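Local coordinates for alpha-catenin-like protein hmp-1 (Caenorhabditis elegans, PDB 5H5M), which serves in the cadherin-catenin complex of adherens junctions, binding beta-catenin and actin filaments, and is required for cell migration and cell shape changes in embryonic body enclosure and elongation, at residues Tyr25-Glu35 against Leu73-Glu81; Arg127-Glu135 against Thr145-His155. All coordinates share one frame; numbering follows the deposited sequence.

Contact 1: residues Tyr25-Glu35 against Leu73-Glu81; sequences YRRGTDRPDLE and LQELLTEYE
Helices 27-35 and 73-80 run antiparallel, their axes 171° apart in direction and 11.3 Å apart at closest approach, with Arg-31 level with Leu-77 and Glu-35 with Leu-73. Tyr-25, just before the first helix, has its CG anti to the backbone N (chi1 -179°), which carries the ring in over Tyr-80: CB of Tyr-80 sits 3.6 Å from the ring centroid, almost on the normal, a CH-pi contact. The two ring planes are nearly parallel but slid apart, so CB and the CG next to it cover the face, and the rings barely overlap. The hydroxyl goes on to donate to Glu-81, OH to OE2 2.9 Å. Arg-31 forms a salt bridge, NH1 to the same OE2 at 2.7 Å; the oxygen lies in the guanidinium plane, and both donors arrive from one face of the carboxylate, the hydroxyl on its anti side and NH1 on its syn side. Arg-27 adds a second salt bridge, NH1 to OE1 of Glu-81 at 3.0 Å. Alongside these polar groups Leu-77 reaches both ways, CD1 over the face of the Arg-31 guanidinium and CD2 3.9 Å from CE1 of Tyr-25. Gln-74 closes the far end with a nearly straight bond, NE2 to OE2 of Glu-35 (3.1 Å, 173°), while a water joins Arg-31 NH2 to the Gln-74 carbonyl. Glu-35 OE2 also makes a salt bridge with Arg-31 NE, so Arg-27, Arg-31, Glu-35 and Glu-81 form one network. A leucine in place of Tyr-25 would probably leave Glu-81 OE2 without its hydroxyl donor and uncover CB of Tyr-80. Two arginines and a tyrosine thus converge on one carboxylate just beyond helix 56-80, linking neighbouring antiparallel helices and likely to favour an ionised Glu-81.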
# COMPACT_ATOMS: atom_id res chain seq x y z
N TYR A 25 -41.60 0.03 2.83
CA TYR A 25 -40.88 -1.11 3.40
C TYR A 25 -41.78 -2.34 3.54
O TYR A 25 -42.88 -2.26 4.07
CB TYR A 25 -40.29 -0.75 4.76
CG TYR A 25 -39.50 -1.88 5.39
CD1 TYR A 25 -38.14 -2.04 5.15
CD2 TYR A 25 -40.13 -2.80 6.23
CE1 TYR A 25 -37.43 -3.07 5.72
CE2 TYR A 25 -39.42 -3.84 6.80
CZ TYR A 25 -38.07 -3.97 6.55
OH TYR A 25 -37.37 -5.00 7.12
N ARG A 26 -41.28 -3.47 3.05
CA ARG A 26 -41.98 -4.75 3.16
C ARG A 26 -41.04 -5.80 3.75
O ARG A 26 -40.02 -6.13 3.14
CB ARG A 26 -42.50 -5.20 1.80
CG ARG A 26 -43.29 -4.14 1.05
CD ARG A 26 -43.37 -4.48 -0.43
NE ARG A 26 -44.15 -5.68 -0.69
CZ ARG A 26 -44.17 -6.32 -1.85
NH1 ARG A 26 -43.44 -5.88 -2.86
NH2 ARG A 26 -44.92 -7.41 -1.99
N ARG A 27 -41.39 -6.32 4.92
CA ARG A 27 -40.54 -7.26 5.65
C ARG A 27 -40.14 -8.47 4.82
O ARG A 27 -38.97 -8.86 4.80
CB ARG A 27 -41.24 -7.73 6.93
CG ARG A 27 -40.48 -8.84 7.64
CD ARG A 27 -41.20 -9.32 8.89
NE ARG A 27 -40.52 -10.48 9.46
CZ ARG A 27 -39.49 -10.41 10.30
NH1 ARG A 27 -39.02 -9.23 10.67
NH2 ARG A 27 -38.93 -11.52 10.76
N GLY A 28 -41.10 -9.07 4.12
CA GLY A 28 -40.85 -10.29 3.38
C GLY A 28 -40.00 -10.14 2.13
O GLY A 28 -39.62 -11.13 1.51
N THR A 29 -39.71 -8.90 1.75
CA THR A 29 -38.90 -8.65 0.56
C THR A 29 -37.71 -7.73 0.85
O THR A 29 -36.57 -8.06 0.52
CB THR A 29 -39.74 -8.04 -0.58
OG1 THR A 29 -40.52 -6.96 -0.08
CG2 THR A 29 -40.66 -9.09 -1.18
N ASP A 30 -37.98 -6.59 1.48
CA ASP A 30 -36.94 -5.60 1.74
C ASP A 30 -35.94 -6.05 2.79
O ASP A 30 -34.81 -5.58 2.82
CB ASP A 30 -37.57 -4.27 2.17
CG ASP A 30 -38.06 -3.45 0.99
OD1 ASP A 30 -37.34 -3.38 -0.03
OD2 ASP A 30 -39.17 -2.88 1.08
N ARG A 31 -36.36 -6.96 3.67
CA ARG A 31 -35.46 -7.44 4.71
C ARG A 31 -34.49 -8.54 4.24
O ARG A 31 -33.29 -8.44 4.51
CB ARG A 31 -36.26 -7.94 5.92
CG ARG A 31 -35.38 -8.44 7.05
CD ARG A 31 -36.18 -8.88 8.26
NE ARG A 31 -35.30 -9.08 9.41
CZ ARG A 31 -35.33 -8.34 10.52
NH1 ARG A 31 -36.22 -7.36 10.65
NH2 ARG A 31 -34.48 -8.59 11.50
N PRO A 32 -34.98 -9.59 3.55
CA PRO A 32 -34.03 -10.65 3.17
C PRO A 32 -32.93 -10.20 2.21
O PRO A 32 -31.81 -10.72 2.29
CB PRO A 32 -34.92 -11.70 2.50
CG PRO A 32 -36.29 -11.43 3.01
CD PRO A 32 -36.36 -9.95 3.17
N ASP A 33 -33.23 -9.27 1.31
CA ASP A 33 -32.23 -8.85 0.33
C ASP A 33 -31.26 -7.84 0.94
O ASP A 33 -30.09 -7.79 0.57
CB ASP A 33 -32.89 -8.27 -0.92
CG ASP A 33 -33.46 -6.89 -0.70
OD1 ASP A 33 -34.13 -6.69 0.33
OD2 ASP A 33 -33.23 -6.01 -1.55
N LEU A 34 -31.75 -7.04 1.88
CA LEU A 34 -30.91 -6.09 2.59
C LEU A 34 -29.94 -6.84 3.50
O LEU A 34 -28.78 -6.46 3.64
CB LEU A 34 -31.76 -5.10 3.39
CG LEU A 34 -31.52 -3.61 3.14
CD1 LEU A 34 -31.30 -3.34 1.66
CD2 LEU A 34 -32.70 -2.81 3.66
N GLU A 35 -30.44 -7.91 4.12
CA GLU A 35 -29.60 -8.80 4.91
C GLU A 35 -28.62 -9.55 4.01
O GLU A 35 -27.47 -9.77 4.38
CB GLU A 35 -30.45 -9.78 5.71
CG GLU A 35 -31.08 -9.19 6.96
CD GLU A 35 -31.97 -10.17 7.69
OE1 GLU A 35 -32.33 -11.21 7.10
OE2 GLU A 35 -32.32 -9.90 8.86
N LEU A 73 -27.62 -2.73 11.10
CA LEU A 73 -28.64 -3.04 10.11
C LEU A 73 -29.87 -3.65 10.78
O LEU A 73 -31.00 -3.32 10.42
CB LEU A 73 -28.11 -3.98 9.03
CG LEU A 73 -29.18 -4.39 8.01
CD1 LEU A 73 -29.72 -3.16 7.27
CD2 LEU A 73 -28.66 -5.43 7.02
N GLN A 74 -29.63 -4.54 11.74
CA GLN A 74 -30.72 -5.19 12.46
C GLN A 74 -31.59 -4.18 13.20
O GLN A 74 -32.81 -4.29 13.20
CB GLN A 74 -30.18 -6.23 13.44
CG GLN A 74 -29.64 -7.49 12.76
CD GLN A 74 -30.67 -8.16 11.88
OE1 GLN A 74 -31.78 -8.46 12.31
NE2 GLN A 74 -30.31 -8.40 10.62
N GLU A 75 -30.95 -3.19 13.83
CA GLU A 75 -31.67 -2.16 14.57
C GLU A 75 -32.52 -1.31 13.63
O GLU A 75 -33.66 -0.99 13.94
CB GLU A 75 -30.70 -1.28 15.36
CG GLU A 75 -29.97 -2.02 16.47
CD GLU A 75 -28.88 -1.18 17.11
OE1 GLU A 75 -28.69 -0.02 16.69
OE2 GLU A 75 -28.22 -1.68 18.04
N LEU A 76 -31.94 -0.95 12.48
CA LEU A 76 -32.67 -0.18 11.47
C LEU A 76 -33.89 -0.95 10.97
O LEU A 76 -34.97 -0.38 10.84
CB LEU A 76 -31.75 0.17 10.30
CG LEU A 76 -32.40 0.84 9.08
CD1 LEU A 76 -33.10 2.14 9.46
CD2 LEU A 76 -31.37 1.08 7.98
N LEU A 77 -33.71 -2.24 10.69
CA LEU A 77 -34.80 -3.08 10.21
C LEU A 77 -35.90 -3.21 11.26
O LEU A 77 -37.08 -3.30 10.93
CB LEU A 77 -34.29 -4.47 9.82
CG LEU A 77 -33.35 -4.55 8.62
CD1 LEU A 77 -32.88 -5.98 8.39
CD2 LEU A 77 -34.02 -3.99 7.37
N THR A 78 -35.49 -3.21 12.53
CA THR A 78 -36.44 -3.26 13.64
C THR A 78 -37.30 -1.99 13.65
O THR A 78 -38.50 -2.04 13.92
CB THR A 78 -35.73 -3.42 15.00
OG1 THR A 78 -35.00 -4.65 15.01
CG2 THR A 78 -36.73 -3.43 16.14
N GLU A 79 -36.67 -0.85 13.35
CA GLU A 79 -37.38 0.42 13.32
C GLU A 79 -38.28 0.56 12.10
O GLU A 79 -39.38 1.12 12.19
CB GLU A 79 -36.39 1.59 13.36
CG GLU A 79 -35.57 1.69 14.65
CD GLU A 79 -36.39 2.08 15.86
OE1 GLU A 79 -37.61 2.33 15.72
OE2 GLU A 79 -35.82 2.16 16.97
N TYR A 80 -37.83 0.04 10.95
CA TYR A 80 -38.66 0.03 9.75
C TYR A 80 -39.95 -0.76 9.98
O TYR A 80 -41.00 -0.42 9.43
CB TYR A 80 -37.91 -0.58 8.57
CG TYR A 80 -37.18 0.43 7.70
CD1 TYR A 80 -37.88 1.42 7.02
CD2 TYR A 80 -35.80 0.37 7.53
CE1 TYR A 80 -37.22 2.34 6.22
CE2 TYR A 80 -35.14 1.28 6.73
CZ TYR A 80 -35.85 2.26 6.07
OH TYR A 80 -35.20 3.17 5.27
N GLU A 81 -39.87 -1.79 10.81
CA GLU A 81 -41.00 -2.69 11.03
C GLU A 81 -41.90 -2.20 12.16
O GLU A 81 -42.88 -2.86 12.51
CB GLU A 81 -40.49 -4.10 11.30
CG GLU A 81 -39.88 -4.74 10.05
CD GLU A 81 -39.01 -5.95 10.34
OE1 GLU A 81 -38.91 -6.37 11.51
OE2 GLU A 81 -38.40 -6.46 9.37
O HOH W 1 -33.73 -7.05 13.53

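Contact 2: residues Arg127-Glu135 against Thr145-His155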
# COMPACT_ATOMS: atom_id res chain seq x y z
N ARG A 127 12.52 -1.01 -8.58
CA ARG A 127 13.69 -1.00 -9.46
C ARG A 127 14.77 -2.00 -9.04
O ARG A 127 15.25 -2.77 -9.87
CB ARG A 127 14.29 0.41 -9.54
CG ARG A 127 14.55 0.86 -10.97
CD ARG A 127 15.42 2.10 -11.07
NE ARG A 127 16.10 2.18 -12.37
CZ ARG A 127 15.51 2.52 -13.52
NH1 ARG A 127 14.22 2.82 -13.55
NH2 ARG A 127 16.23 2.55 -14.64
N THR A 128 15.12 -1.99 -7.76
CA THR A 128 16.27 -2.76 -7.27
C THR A 128 16.27 -4.27 -7.58
O THR A 128 17.30 -4.80 -7.97
CB THR A 128 16.42 -2.59 -5.74
OG1 THR A 128 16.51 -1.19 -5.42
CG2 THR A 128 17.67 -3.29 -5.23
N PRO A 129 15.12 -4.97 -7.40
CA PRO A 129 15.18 -6.42 -7.65
C PRO A 129 15.65 -6.79 -9.06
O PRO A 129 16.41 -7.75 -9.20
CB PRO A 129 13.74 -6.87 -7.44
CG PRO A 129 13.17 -5.87 -6.50
CD PRO A 129 13.80 -4.56 -6.87
N LEU A 130 15.21 -6.06 -10.08
CA LEU A 130 15.63 -6.34 -11.45
C LEU A 130 17.06 -5.88 -11.69
O LEU A 130 17.82 -6.55 -12.39
CB LEU A 130 14.69 -5.68 -12.45
CG LEU A 130 15.02 -5.97 -13.92
CD1 LEU A 130 15.15 -7.47 -14.14
CD2 LEU A 130 13.98 -5.37 -14.85
N ILE A 131 17.43 -4.74 -11.12
CA ILE A 131 18.78 -4.21 -11.26
C ILE A 131 19.81 -5.17 -10.68
O ILE A 131 20.84 -5.44 -11.30
CB ILE A 131 18.91 -2.83 -10.59
CG1 ILE A 131 18.04 -1.81 -11.32
CG2 ILE A 131 20.36 -2.37 -10.58
CD1 ILE A 131 18.32 -1.72 -12.80
N LEU A 132 19.53 -5.68 -9.48
CA LEU A 132 20.42 -6.65 -8.85
C LEU A 132 20.51 -7.92 -9.68
O LEU A 132 21.57 -8.56 -9.75
CB LEU A 132 19.96 -6.98 -7.43
CG LEU A 132 20.14 -5.86 -6.40
CD1 LEU A 132 19.71 -6.34 -5.01
CD2 LEU A 132 21.58 -5.37 -6.38
N LEU A 133 19.41 -8.30 -10.32
CA LEU A 133 19.38 -9.47 -11.18
C LEU A 133 20.30 -9.27 -12.38
O LEU A 133 21.16 -10.11 -12.66
CB LEU A 133 17.95 -9.78 -11.64
CG LEU A 133 17.77 -10.94 -12.62
CD1 LEU A 133 18.42 -12.20 -12.09
CD2 LEU A 133 16.29 -11.19 -12.91
N ILE A 134 20.11 -8.15 -13.08
CA ILE A 134 20.89 -7.84 -14.27
C ILE A 134 22.39 -7.75 -13.98
O ILE A 134 23.20 -8.26 -14.75
CB ILE A 134 20.41 -6.51 -14.91
CG1 ILE A 134 18.95 -6.63 -15.33
CG2 ILE A 134 21.28 -6.14 -16.10
CD1 ILE A 134 18.44 -5.44 -16.10
N GLU A 135 22.74 -7.10 -12.88
CA GLU A 135 24.14 -6.91 -12.52
C GLU A 135 24.83 -8.23 -12.21
O GLU A 135 25.99 -8.43 -12.54
CB GLU A 135 24.26 -5.94 -11.34
CG GLU A 135 23.85 -4.51 -11.66
CD GLU A 135 24.11 -3.55 -10.52
OE1 GLU A 135 24.61 -3.99 -9.47
OE2 GLU A 135 23.82 -2.34 -10.68
N THR A 145 22.61 -14.86 -9.71
CA THR A 145 21.58 -14.66 -10.72
C THR A 145 20.35 -15.50 -10.39
O THR A 145 19.23 -15.00 -10.43
CB THR A 145 22.08 -15.01 -12.14
OG1 THR A 145 23.17 -14.15 -12.48
CG2 THR A 145 20.96 -14.83 -13.16
N ARG A 146 20.56 -16.77 -10.04
CA ARG A 146 19.46 -17.66 -9.70
C ARG A 146 18.75 -17.21 -8.42
O ARG A 146 17.53 -17.32 -8.32
CB ARG A 146 19.96 -19.10 -9.56
CG ARG A 146 20.55 -19.65 -10.85
CD ARG A 146 20.44 -21.16 -10.92
NE ARG A 146 21.04 -21.68 -12.14
CZ ARG A 146 20.42 -21.74 -13.32
NH1 ARG A 146 19.18 -21.30 -13.44
NH2 ARG A 146 21.05 -22.22 -14.38
N TYR A 147 19.52 -16.72 -7.46
CA TYR A 147 18.93 -16.16 -6.25
C TYR A 147 18.12 -14.91 -6.58
O TYR A 147 16.95 -14.79 -6.18
CB TYR A 147 20.00 -15.83 -5.21
CG TYR A 147 19.45 -15.14 -3.98
CD1 TYR A 147 18.68 -15.83 -3.06
CD2 TYR A 147 19.68 -13.79 -3.76
CE1 TYR A 147 18.16 -15.20 -1.94
CE2 TYR A 147 19.17 -13.15 -2.64
CZ TYR A 147 18.41 -13.86 -1.74
OH TYR A 147 17.89 -13.23 -0.63
N ARG A 148 18.73 -13.98 -7.30
CA ARG A 148 18.06 -12.73 -7.67
C ARG A 148 16.91 -12.99 -8.64
O ARG A 148 15.94 -12.24 -8.66
CB ARG A 148 19.06 -11.75 -8.29
CG ARG A 148 20.10 -11.22 -7.30
CD ARG A 148 19.44 -10.59 -6.10
NE ARG A 148 20.42 -10.21 -5.08
CZ ARG A 148 20.10 -9.67 -3.90
NH1 ARG A 148 18.83 -9.44 -3.60
NH2 ARG A 148 21.05 -9.35 -3.03
N SER A 149 17.03 -14.05 -9.44
CA SER A 149 15.94 -14.47 -10.32
C SER A 149 14.72 -14.86 -9.49
O SER A 149 13.60 -14.43 -9.77
CB SER A 149 16.37 -15.65 -11.20
OG SER A 149 15.28 -16.17 -11.93
N LYS A 150 14.96 -15.67 -8.46
CA LYS A 150 13.90 -16.11 -7.57
C LYS A 150 13.25 -14.93 -6.86
O LYS A 150 12.02 -14.84 -6.78
CB LYS A 150 14.46 -17.10 -6.54
CG LYS A 150 13.47 -17.55 -5.49
CD LYS A 150 14.13 -18.52 -4.52
CE LYS A 150 13.18 -18.91 -3.39
NZ LYS A 150 13.83 -19.86 -2.44
N MET A 151 14.07 -14.02 -6.34
CA MET A 151 13.57 -12.84 -5.64
C MET A 151 12.78 -11.93 -6.57
O MET A 151 11.72 -11.43 -6.19
CB MET A 151 14.73 -12.06 -5.00
CG MET A 151 15.51 -12.87 -3.98
SD MET A 151 14.43 -13.65 -2.76
CE MET A 151 13.67 -12.22 -2.00
N PHE A 152 13.30 -11.71 -7.77
CA PHE A 152 12.60 -10.89 -8.76
C PHE A 152 11.22 -11.47 -9.09
O PHE A 152 10.24 -10.73 -9.19
CB PHE A 152 13.42 -10.77 -10.05
CG PHE A 152 12.62 -10.26 -11.21
CD1 PHE A 152 12.35 -8.91 -11.34
CD2 PHE A 152 12.15 -11.13 -12.18
CE1 PHE A 152 11.61 -8.43 -12.42
CE2 PHE A 152 11.41 -10.66 -13.25
CZ PHE A 152 11.14 -9.31 -13.37
N GLN A 153 11.15 -12.79 -9.25
CA GLN A 153 9.89 -13.45 -9.59
C GLN A 153 8.88 -13.30 -8.46
O GLN A 153 7.70 -13.04 -8.70
CB GLN A 153 10.12 -14.93 -9.91
CG GLN A 153 8.85 -15.70 -10.22
CD GLN A 153 8.19 -15.24 -11.51
OE1 GLN A 153 8.81 -15.23 -12.58
NE2 GLN A 153 6.92 -14.86 -11.42
N GLU A 154 9.35 -13.47 -7.23
CA GLU A 154 8.49 -13.30 -6.05
C GLU A 154 8.00 -11.86 -5.93
O GLU A 154 6.85 -11.61 -5.56
CB GLU A 154 9.23 -13.72 -4.78
CG GLU A 154 9.55 -15.21 -4.73
CD GLU A 154 10.30 -15.61 -3.47
OE1 GLU A 154 10.62 -14.72 -2.65
OE2 GLU A 154 10.56 -16.82 -3.30
N HIS A 155 8.88 -10.92 -6.24
CA HIS A 155 8.53 -9.50 -6.30
C HIS A 155 7.46 -9.26 -7.35
O HIS A 155 6.52 -8.49 -7.14
CB HIS A 155 9.79 -8.67 -6.59
CG HIS A 155 9.51 -7.27 -7.06
ND1 HIS A 155 9.23 -6.24 -6.19
CD2 HIS A 155 9.48 -6.74 -8.30
CE1 HIS A 155 9.04 -5.13 -6.89
NE2 HIS A 155 9.18 -5.41 -8.17
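Thr-145 meets Leu-133 at the start of the second segment: its CG2 lies 3.8 Å from Leu-133 CD1, while its hydroxyl is bonded to the carbonyl of His-141. The same CD1 touches the Thr-145 carbonyl oxygen, at 3.4 Å. One turn on, Arg-148 packs its CB 3.7 Å from CA of Leu-133, where the two backbones come closest. A bend at chi2 (-56°) then turns the rest of its chain across Leu-132, whose CD1 stands 3.5 Å above the centre of the guanidinium; Tyr-147 CE2 covers the opposite face, so the flat group is sandwiched between an aliphatic branch and a ring atom. Ser-149 contributes its backbone N and CB to the floor beneath Leu-133 CD1. With Thr-145, Arg-148 and Phe-152 it forms the four-residue hole that receives Leu-133 as a knob. Phe-152 lays its ring alongside Leu-130, its CE1 4.1 Å from Leu-130 CD1, with that methyl over one ring face. Its CB also meets Leu-133 CD2, and Trp-220 of helix 207-233 packs edge-to-face with the phenyl ring. The last contact, at His-155, is a CH-pi one: CG of Pro-129 lies 4.0 Å from the imidazole centroid, 11° off the normal. The two helices that bring these groups together are antiparallel, 159° between directions and 8.5 Å between axes, joined by the short connection after helix 128-137. No hydrogen bond or salt bridge crosses between the segments, so this helical hairpin coheres through the single knob of Leu-133 in its hole, and by CH-pi and methyl contacts. Arg-148, the only arginine or lysine packing substantially against the other helix, does so with its bent aliphatic chain and one guanidinium face, a dispersion contact that spends none of its N-H groups on Leu-132.

Contacts 1 and 2 lie on opposite sides of the chain's centre, their own centres about 55 Å apart, and share no helix. Each joins antiparallel helices and both are partly buried, but contact 1 also includes an exposed residue and contact 2 none; contact 1 lies farther from the chain's centre. The wider axis separation of contact 1 is consistent with the long charged and polar chains that span it, beside an apolar strip that helices 6-17 and 92-122 also touch. Contact 2, with closer axes, has no hydrogen bond or salt bridge across it and is held mainly by apolar side chains, and helices 173-202 and 207-233 complete its packing within the alpha-helical, vinculin-family M domain.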